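Local coordinates for protein putative citrate lyase (Ralstonia eutropha, PDB 3QQW) that probably acts as a magnesium-dependent lyase of the citrate lyase family, possibly cleaving (S)-citramalyl-CoA, on a TIM beta/alpha-barrel scaffold, at residues R88-D91 / P92-A96; A120-S123 / G124-A127; I152-H155 / G156-R159; M178-V181 / S182-G186. All coordinates share one frame; numbering follows the deposited sequence.

Contact 1 (R88-D91 / P92-A96); sequences RIHD and PSHPA
The rings of His90 and His94 lie against each other as an offset stack, their planes 19° apart and their centroids separated by 4.1 Å. One face of His94 carries CD2 of His90 over its centre, and CD of Pro95 covers the opposite face toward the rim; CA of Ala96 sits at the edge of His94, in its plane. On the His90 side, CE1 of His94 rests over one face, displaced toward the rim. This pair lies within a loop of the TIM barrel, between strand 85-88 and helix 97-107, and a type I beta turn from Asp91 to His94 reverses the chain between the two rings. The turn is held by His94 N giving a hydrogen bond of 2.9 Å to Asp91 O. Asp91 reinforces it with its carboxylate: CG sits between the backbone N and the carbonyl carbon (chi1 71°), which folds OD2 back over the start of the turn. Asp91 OD2 accepts from Ser93 N at 2.9 Å, the donor above the carboxylate plane, and takes the hydroxyl of Ser93 on its syn lone pair, the pattern of an Asx turn supplemented by a side-chain bond. The polar end of His90 is fixed from outside, since its ND1 is hydrogen-bonded to Asp100 of the following helix. Arg88, a predicted substrate-binding residue at the end of the strand, makes a salt bridge with Asp54. His94 caps the approach to the helix: its ND1 accepts from Ala96 N at 3.0 Å, the donor tilted 26° from the imidazole plane.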
loop_
_atom_site.group_PDB
_atom_site.type_symbol
_atom_site.label_atom_id
_atom_site.label_comp_id
_atom_site.label_asym_id
_atom_site.label_seq_id
_atom_site.Cartn_x
_atom_site.Cartn_y
_atom_site.Cartn_z
ATOM N N ARG C 88 23.308 -14.991 12.109
ATOM C CA ARG C 88 22.209 -14.190 12.631
ATOM C C ARG C 88 22.553 -13.912 14.071
ATOM O O ARG C 88 22.653 -14.837 14.863
ATOM C CB ARG C 88 20.810 -14.849 12.482
ATOM C CG ARG C 88 19.772 -14.045 13.269
ATOM C CD ARG C 88 18.315 -14.280 12.990
ATOM N NE ARG C 88 17.900 -15.666 13.173
ATOM C CZ ARG C 88 16.683 -16.128 12.879
ATOM N NH1 ARG C 88 15.731 -15.299 12.452
ATOM N NH2 ARG C 88 16.399 -17.420 13.041
ATOM N N ILE C 89 22.748 -12.640 14.406
ATOM C CA ILE C 89 23.037 -12.182 15.753
ATOM C C ILE C 89 21.701 -11.970 16.464
ATOM O O ILE C 89 20.665 -12.091 15.843
ATOM C CB ILE C 89 23.908 -10.879 15.662
ATOM C CG1 ILE C 89 23.103 -9.691 15.008
ATOM C CG2 ILE C 89 25.231 -11.186 14.891
ATOM C CD1 ILE C 89 23.720 -8.306 15.119
ATOM N N HIS C 90 21.719 -11.630 17.736
ATOM C CA HIS C 90 20.536 -11.324 18.527
ATOM C C HIS C 90 19.946 -9.947 18.117
ATOM O O HIS C 90 20.632 -9.138 17.495
ATOM C CB HIS C 90 20.898 -11.353 20.031
ATOM C CG HIS C 90 21.144 -12.748 20.545
ATOM N ND1 HIS C 90 22.409 -13.339 20.485
ATOM C CD2 HIS C 90 20.275 -13.644 21.066
ATOM C CE1 HIS C 90 22.267 -14.545 21.002
ATOM N NE2 HIS C 90 21.000 -14.766 21.375
ATOM N N ASP C 91 18.669 -9.689 18.469
ATOM C CA ASP C 91 17.992 -8.469 18.082
ATOM C C ASP C 91 18.585 -7.204 18.767
ATOM O O ASP C 91 19.271 -7.327 19.788
ATOM C CB ASP C 91 16.490 -8.599 18.335
ATOM C CG ASP C 91 16.106 -8.588 19.772
ATOM O OD1 ASP C 91 16.021 -9.682 20.370
ATOM O OD2 ASP C 91 15.876 -7.493 20.303
ATOM N N PRO C 92 18.318 -5.984 18.226
ATOM C CA PRO C 92 18.924 -4.767 18.803
ATOM C C PRO C 92 18.565 -4.455 20.262
ATOM O O PRO C 92 19.218 -3.602 20.875
ATOM C CB PRO C 92 18.402 -3.650 17.889
ATOM C CG PRO C 92 18.101 -4.328 16.584
ATOM C CD PRO C 92 17.561 -5.664 16.993
ATOM N N SER C 93 17.551 -5.129 20.819
ATOM C CA SER C 93 17.127 -4.900 22.201
ATOM C C SER C 93 17.759 -5.927 23.122
ATOM O O SER C 93 17.737 -5.761 24.338
ATOM C CB SER C 93 15.600 -4.924 22.310
ATOM O OG SER C 93 15.075 -6.243 22.354
ATOM N N HIS C 94 18.329 -6.979 22.537
ATOM C CA HIS C 94 18.964 -8.046 23.267
ATOM C C HIS C 94 20.312 -7.580 23.813
ATOM O O HIS C 94 21.023 -6.865 23.101
ATOM C CB HIS C 94 19.125 -9.279 22.378
ATOM C CG HIS C 94 19.424 -10.522 23.156
ATOM N ND1 HIS C 94 20.723 -10.872 23.487
ATOM C CD2 HIS C 94 18.581 -11.444 23.675
ATOM C CE1 HIS C 94 20.630 -11.978 24.208
ATOM N NE2 HIS C 94 19.362 -12.358 24.353
ATOM N N PRO C 95 20.683 -7.978 25.069
ATOM C CA PRO C 95 21.976 -7.528 25.637
ATOM C C PRO C 95 23.234 -8.157 25.012
ATOM O O PRO C 95 24.337 -7.684 25.288
ATOM C CB PRO C 95 21.867 -7.929 27.116
ATOM C CG PRO C 95 20.874 -9.019 27.170
ATOM C CD PRO C 95 19.901 -8.760 26.061
ATOM N N ALA C 96 23.092 -9.191 24.162
ATOM C CA ALA C 96 24.246 -9.873 23.582
ATOM C C ALA C 96 24.539 -9.493 22.114
ATOM O O ALA C 96 25.536 -9.978 21.584
ATOM C CB ALA C 96 24.054 -11.385 23.692
#

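Contact 2 (A120-S123 / G124-A127); sequences ATNS and GQVA
Gln125 reaches back from the first turn of helix 123-139 to the loop before it, and its OE1 takes the backbone N-H of Thr121 at 2.7 Å in a nearly straight bond (167°). The donor lies above the carbonyl plane of the amide. An extended chain beyond CG (chi2 -170°) carries the amide this far, and the hydroxyl of Thr121 adds a weak second bond to the same oxygen. The close-packed part lies on the buried side, where CB of Ala120 meets CG2 of Val126 at 3.4 Å. Toward solvent the contact is looser: Thr121 and Gly124 are exposed, and the partly exposed Asn122 meets the helix through polar atoms. Asn122 is the N-cap, its OD1 accepting from Gln125 N at 3.0 Å with the donor tilted 31° from the amide plane. Behind it the helical pattern begins with a weak bond from Val126 N to Asn122 O and continues with a firm one from Ala127 N to Ser123 O, 3.0 Å long. Outside the segments, Asp160 accepts from Ser123 N. Both side-chain amides act through their oxygens as acceptors, OD1 of Asn122 for a helical N-H and OE1 of Gln125 for a loop N-H, so the loop is tied to its helix chiefly by polar bonds.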
loop_
_atom_site.group_PDB
_atom_site.type_symbol
_atom_site.label_atom_id
_atom_site.label_comp_id
_atom_site.label_asym_id
_atom_site.label_seq_id
_atom_site.Cartn_x
_atom_site.Cartn_y
_atom_site.Cartn_z
ATOM N N ALA C 120 14.303 -5.792 14.519
ATOM C CA ALA C 120 14.452 -4.344 14.743
ATOM C C ALA C 120 13.068 -3.729 14.712
ATOM O O ALA C 120 12.206 -4.208 13.961
ATOM C CB ALA C 120 15.347 -3.701 13.700
ATOM N N THR C 121 12.818 -2.755 15.586
ATOM C CA THR C 121 11.494 -2.142 15.707
ATOM C C THR C 121 11.449 -0.771 15.042
ATOM O O THR C 121 10.394 -0.156 14.988
ATOM C CB THR C 121 11.065 -2.065 17.163
ATOM O OG1 THR C 121 12.040 -1.318 17.895
ATOM C CG2 THR C 121 10.861 -3.440 17.779
ATOM N N ASN C 122 12.576 -0.305 14.515
ATOM C CA ASN C 122 12.632 0.958 13.803
ATOM C C ASN C 122 13.942 1.114 13.029
ATOM O O ASN C 122 14.898 0.389 13.242
ATOM C CB ASN C 122 12.401 2.178 14.732
ATOM C CG ASN C 122 13.351 2.295 15.886
ATOM O OD1 ASN C 122 14.534 2.585 15.712
ATOM N ND2 ASN C 122 12.830 2.128 17.096
ATOM N N SER C 123 13.957 2.107 12.155
ATOM C CA SER C 123 15.044 2.503 11.284
ATOM C C SER C 123 16.338 2.823 12.111
ATOM O O SER C 123 17.448 2.420 11.719
ATOM C CB SER C 123 14.564 3.698 10.457
ATOM O OG SER C 123 15.590 4.407 9.797
ATOM N N GLY C 124 16.158 3.504 13.251
ATOM C CA GLY C 124 17.241 3.895 14.154
ATOM C C GLY C 124 18.035 2.736 14.716
ATOM O O GLY C 124 19.265 2.792 14.744
ATOM N N GLN C 125 17.338 1.676 15.158
ATOM C CA GLN C 125 17.947 0.456 15.675
ATOM C C GLN C 125 18.824 -0.180 14.602
ATOM O O GLN C 125 19.969 -0.504 14.892
ATOM C CB GLN C 125 16.869 -0.554 16.123
ATOM C CG GLN C 125 16.239 -0.253 17.463
ATOM C CD GLN C 125 15.388 -1.394 17.957
ATOM O OE1 GLN C 125 14.958 -2.252 17.189
ATOM N NE2 GLN C 125 15.129 -1.442 19.262
ATOM N N VAL C 126 18.306 -0.296 13.345
ATOM C CA VAL C 126 19.005 -0.899 12.206
ATOM C C VAL C 126 20.285 -0.113 11.911
ATOM O O VAL C 126 21.376 -0.696 11.838
ATOM C CB VAL C 126 18.103 -1.021 10.958
ATOM C CG1 VAL C 126 18.823 -1.767 9.853
ATOM C CG2 VAL C 126 16.797 -1.732 11.291
ATOM N N ALA C 127 20.142 1.209 11.794
ATOM C CA ALA C 127 21.240 2.140 11.538
ATOM C C ALA C 127 22.331 1.992 12.600
ATOM O O ALA C 127 23.501 1.947 12.240
ATOM C CB ALA C 127 20.707 3.571 11.502
#

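Contact 3 (I152-H155 / G156-R159); sequences IETH and GALR
Thr154 meets the helix start through OG1, which accepts from Ala157 N at 3.0 Å and also lies 3.3 Å from CB of Ala157. This is an N-cap bond. With OG1 between the backbone N and the carbonyl carbon (chi1 68°), the hydroxyl turns toward the N-H of Ala157. Two backbone bonds carry the helix on: Leu158 N to Thr154 O at 3.1 Å, and Arg159 N to His155 O at 2.8 Å, the latter in the carbonyl plane. Beneath this polar rim, Ile152 packs from the end of its strand along the helix, CG2 against CA of Leu158 at 3.8 Å and CD1 against CB of Ala157 at 4.1 Å. Farther along, Arg159 bends at chi3 and lays its guanidinium over CA of Gly156, one face 3.3 Å from that carbon.

In the next shell, Thr154 OG1 is also hydrogen-bonded to Ala120 O, so one hydroxyl links the cap to the neighbouring loop. NE2 of His155 is hydrogen-bonded to Gly183 O, which probably helps to set its ring, and His155 also packs on Ala217 of the second subunit. Glu153, whose CB points away from the helix, has OE2 hydrogen-bonded to Lys119 N.

Strand 148-152 thus passes through only Glu153 and Thr154 into a capped helix, with Glu153 at the junction, predicted to bind magnesium and substrate. A carboxylate at the C-terminal end of a barrel strand, followed closely by a helix N-terminus, fits the TIM-barrel active-site rim, where metal and substrate ligands are gathered.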
loop_
_atom_site.group_PDB
_atom_site.type_symbol
_atom_site.label_atom_id
_atom_site.label_comp_id
_atom_site.label_asym_id
_atom_site.label_seq_id
_atom_site.Cartn_x
_atom_site.Cartn_y
_atom_site.Cartn_z
ATOM N N ILE C 152 12.462 -7.788 8.420
ATOM C CA ILE C 152 11.290 -6.908 8.494
ATOM C C ILE C 152 10.228 -7.794 9.086
ATOM O O ILE C 152 9.679 -8.646 8.392
ATOM C CB ILE C 152 10.928 -6.262 7.133
ATOM C CG1 ILE C 152 12.170 -5.507 6.520
ATOM C CG2 ILE C 152 9.689 -5.353 7.267
ATOM C CD1 ILE C 152 12.816 -4.348 7.384
ATOM N N GLU C 153 10.071 -7.721 10.426
ATOM C CA GLU C 153 9.158 -8.619 11.138
ATOM C C GLU C 153 8.444 -7.935 12.312
ATOM O O GLU C 153 7.936 -8.612 13.214
ATOM C CB GLU C 153 9.907 -9.871 11.611
ATOM C CG GLU C 153 11.109 -9.647 12.509
ATOM C CD GLU C 153 11.959 -10.886 12.729
ATOM O OE1 GLU C 153 11.511 -11.994 12.362
ATOM O OE2 GLU C 153 13.085 -10.752 13.259
ATOM N N THR C 154 8.423 -6.599 12.307
ATOM C CA THR C 154 7.750 -5.808 13.331
ATOM C C THR C 154 6.942 -4.719 12.665
ATOM O O THR C 154 7.174 -4.418 11.495
ATOM C CB THR C 154 8.741 -5.221 14.340
ATOM O OG1 THR C 154 9.540 -4.233 13.709
ATOM C CG2 THR C 154 9.594 -6.268 15.019
ATOM N N HIS C 155 6.014 -4.103 13.407
ATOM C CA HIS C 155 5.214 -2.985 12.911
ATOM C C HIS C 155 6.126 -1.821 12.549
ATOM O O HIS C 155 6.016 -1.279 11.451
ATOM C CB HIS C 155 4.186 -2.531 13.941
ATOM C CG HIS C 155 3.120 -3.523 14.237
ATOM N ND1 HIS C 155 2.180 -3.868 13.293
ATOM C CD2 HIS C 155 2.837 -4.165 15.397
ATOM C CE1 HIS C 155 1.381 -4.740 13.894
ATOM N NE2 HIS C 155 1.745 -4.950 15.161
ATOM N N GLY C 156 7.045 -1.478 13.449
ATOM C CA GLY C 156 7.990 -0.380 13.243
ATOM C C GLY C 156 8.933 -0.574 12.070
ATOM O O GLY C 156 9.164 0.363 11.304
ATOM N N ALA C 157 9.477 -1.791 11.904
ATOM C CA ALA C 157 10.366 -2.059 10.779
ATOM C C ALA C 157 9.586 -2.033 9.450
ATOM O O ALA C 157 10.140 -1.619 8.430
ATOM C CB ALA C 157 11.077 -3.383 10.950
ATOM N N LEU C 158 8.302 -2.450 9.454
ATOM C CA LEU C 158 7.496 -2.376 8.238
ATOM C C LEU C 158 7.162 -0.916 7.942
ATOM O O LEU C 158 7.340 -0.471 6.819
ATOM C CB LEU C 158 6.213 -3.238 8.315
ATOM C CG LEU C 158 5.299 -3.177 7.074
ATOM C CD1 LEU C 158 5.994 -3.752 5.807
ATOM C CD2 LEU C 158 3.955 -3.835 7.351
ATOM N N ARG C 159 6.738 -0.172 8.948
ATOM C CA ARG C 159 6.449 1.250 8.797
ATOM C C ARG C 159 7.685 1.976 8.218
ATOM O O ARG C 159 7.535 2.767 7.284
ATOM C CB ARG C 159 6.035 1.846 10.161
ATOM C CG ARG C 159 5.766 3.349 10.192
ATOM C CD ARG C 159 5.957 3.915 11.613
ATOM N NE ARG C 159 7.308 3.672 12.147
ATOM C CZ ARG C 159 7.572 3.152 13.350
ATOM N NH1 ARG C 159 6.578 2.843 14.185
ATOM N NH2 ARG C 159 8.832 2.932 13.727
#

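Contact 4 (M178-V181 / S182-G186); sequences MDFV and SGHHG
The C-terminal end of helix 177-182, a short helix that follows the sixth barrel strand, is closed here by an aromatic pair and a set of bonds to its last carbonyls. The edge of His184 points at the face of Phe180 in a T-shaped stack with planes at 69°, CE1 of His184 leading at 3.4 Å from both CZ and CE2 of Phe180. The same imidazole donates from ND1 to Phe180 O at 2.7 Å, with the carbonyl oxygen in the ring plane, so one residue offers His184 both an aromatic face and an acceptor. Together these two contacts probably limit rotation of the imidazole. Its backbone joins in: His184 N bonds to Val181 O at 3.0 Å, approaching from above the carbonyl plane.

In this TIM barrel the helix carries Asp179, a predicted magnesium ligand, whose carboxylate has a salt bridge with Lys119. It is the backbone oxygen of Asp179 that serves the helix end, accepting the hydroxyl of Ser182 at 2.9 Å. The serine OG lies between its own backbone N and carbonyl carbon (chi1 83°), folded back over the preceding turn. Ser182 N keeps a regular helical bond to O of Met178 (present as selenomethionine), 3.1 Å long, whereas Gly183 N divides weakly between Asp179 O and Phe180 O. Farther on the loop runs against the second subunit, where Arg244 of that subunit is hydrogen-bonded to Gly186 O.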
loop_
_atom_site.group_PDB
_atom_site.type_symbol
_atom_site.label_atom_id
_atom_site.label_comp_id
_atom_site.label_asym_id
_atom_site.label_seq_id
_atom_site.Cartn_x
_atom_site.Cartn_y
_atom_site.Cartn_z
HETATM N N MSE C 178 6.364 -15.115 11.022
HETATM C CA MSE C 178 5.981 -15.528 12.366
HETATM C C MSE C 178 6.010 -14.384 13.387
HETATM O O MSE C 178 5.003 -14.177 14.060
HETATM C CB MSE C 178 6.838 -16.682 12.857
HETATM C CG MSE C 178 6.202 -17.371 14.039
HETATM SE SE MSE C 178 7.109 -18.960 14.544
HETATM C CE MSE C 178 5.483 -20.132 14.632
ATOM N N ASP C 179 7.130 -13.640 13.495
ATOM C CA ASP C 179 7.249 -12.544 14.462
ATOM C C ASP C 179 6.354 -11.379 14.089
ATOM O O ASP C 179 5.854 -10.697 14.972
ATOM C CB ASP C 179 8.708 -12.101 14.607
ATOM C CG ASP C 179 9.576 -13.165 15.270
ATOM O OD1 ASP C 179 9.244 -13.583 16.408
ATOM O OD2 ASP C 179 10.558 -13.609 14.636
ATOM N N PHE C 180 6.126 -11.173 12.796
ATOM C CA PHE C 180 5.274 -10.124 12.280
ATOM C C PHE C 180 3.832 -10.392 12.699
ATOM O O PHE C 180 3.190 -9.489 13.249
ATOM C CB PHE C 180 5.415 -9.986 10.742
ATOM C CG PHE C 180 4.577 -8.869 10.172
ATOM C CD1 PHE C 180 4.870 -7.528 10.469
ATOM C CD2 PHE C 180 3.451 -9.149 9.399
ATOM C CE1 PHE C 180 4.073 -6.501 9.975
ATOM C CE2 PHE C 180 2.638 -8.117 8.927
ATOM C CZ PHE C 180 2.965 -6.801 9.204
ATOM N N VAL C 181 3.354 -11.632 12.514
ATOM C CA VAL C 181 1.997 -12.048 12.887
ATOM C C VAL C 181 1.809 -11.964 14.423
ATOM O O VAL C 181 0.772 -11.479 14.869
ATOM C CB VAL C 181 1.673 -13.466 12.325
ATOM C CG1 VAL C 181 0.464 -14.094 13.002
ATOM C CG2 VAL C 181 1.464 -13.414 10.816
ATOM N N SER C 182 2.813 -12.384 15.218
ATOM C CA SER C 182 2.757 -12.382 16.696
ATOM C C SER C 182 2.553 -10.955 17.292
ATOM O O SER C 182 1.955 -10.811 18.358
ATOM C CB SER C 182 3.998 -13.042 17.291
ATOM O OG SER C 182 5.081 -12.134 17.379
ATOM N N GLY C 183 3.000 -9.922 16.580
ATOM C CA GLY C 183 2.814 -8.542 17.014
ATOM C C GLY C 183 1.444 -7.964 16.716
ATOM O O GLY C 183 1.193 -6.805 17.048
ATOM N N HIS C 184 0.534 -8.756 16.114
ATOM C CA HIS C 184 -0.799 -8.263 15.722
ATOM C C HIS C 184 -1.923 -8.542 16.740
ATOM O O HIS C 184 -3.095 -8.431 16.375
ATOM C CB HIS C 184 -1.190 -8.799 14.332
ATOM C CG HIS C 184 -0.504 -8.058 13.227
ATOM N ND1 HIS C 184 0.819 -8.310 12.900
ATOM C CD2 HIS C 184 -0.968 -7.065 12.436
ATOM C CE1 HIS C 184 1.108 -7.475 11.930
ATOM N NE2 HIS C 184 0.061 -6.713 11.607
ATOM N N HIS C 185 -1.579 -8.823 18.022
ATOM C CA HIS C 185 -2.532 -9.034 19.131
ATOM C C HIS C 185 -3.656 -10.042 18.749
ATOM O O HIS C 185 -4.841 -9.811 19.025
ATOM C CB HIS C 185 -3.164 -7.684 19.568
ATOM C CG HIS C 185 -2.202 -6.533 19.706
ATOM N ND1 HIS C 185 -1.607 -6.234 20.922
ATOM C CD2 HIS C 185 -1.808 -5.611 18.788
ATOM C CE1 HIS C 185 -0.858 -5.165 20.698
ATOM N NE2 HIS C 185 -0.952 -4.752 19.431
ATOM N N GLY C 186 -3.271 -11.112 18.064
ATOM C CA GLY C 186 -4.191 -12.141 17.593
ATOM C C GLY C 186 -5.117 -11.771 16.445
ATOM O O GLY C 186 -6.013 -12.559 16.143
#

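All four contacts are local turns or helix ends at the loops that follow successive strands, the third to the sixth, of one barrel. Contact 3 is the most buried; contacts 1, 2 and 4 each mix buried residues with exposed ones. Contacts 2 and 3 both cap a helix start, by an amide and a hydroxyl respectively, whereas contact 4 finishes a helix and contact 1 turns the chain ahead of one. Two imidazoles stack at a small angle in contact 1, whereas in contact 4 a single imidazole meets a phenyl face with its edge. Contacts 3 and 4 bring Glu153 and Asp179 together, consistent with a shared magnesium site, and both also touch the second subunit.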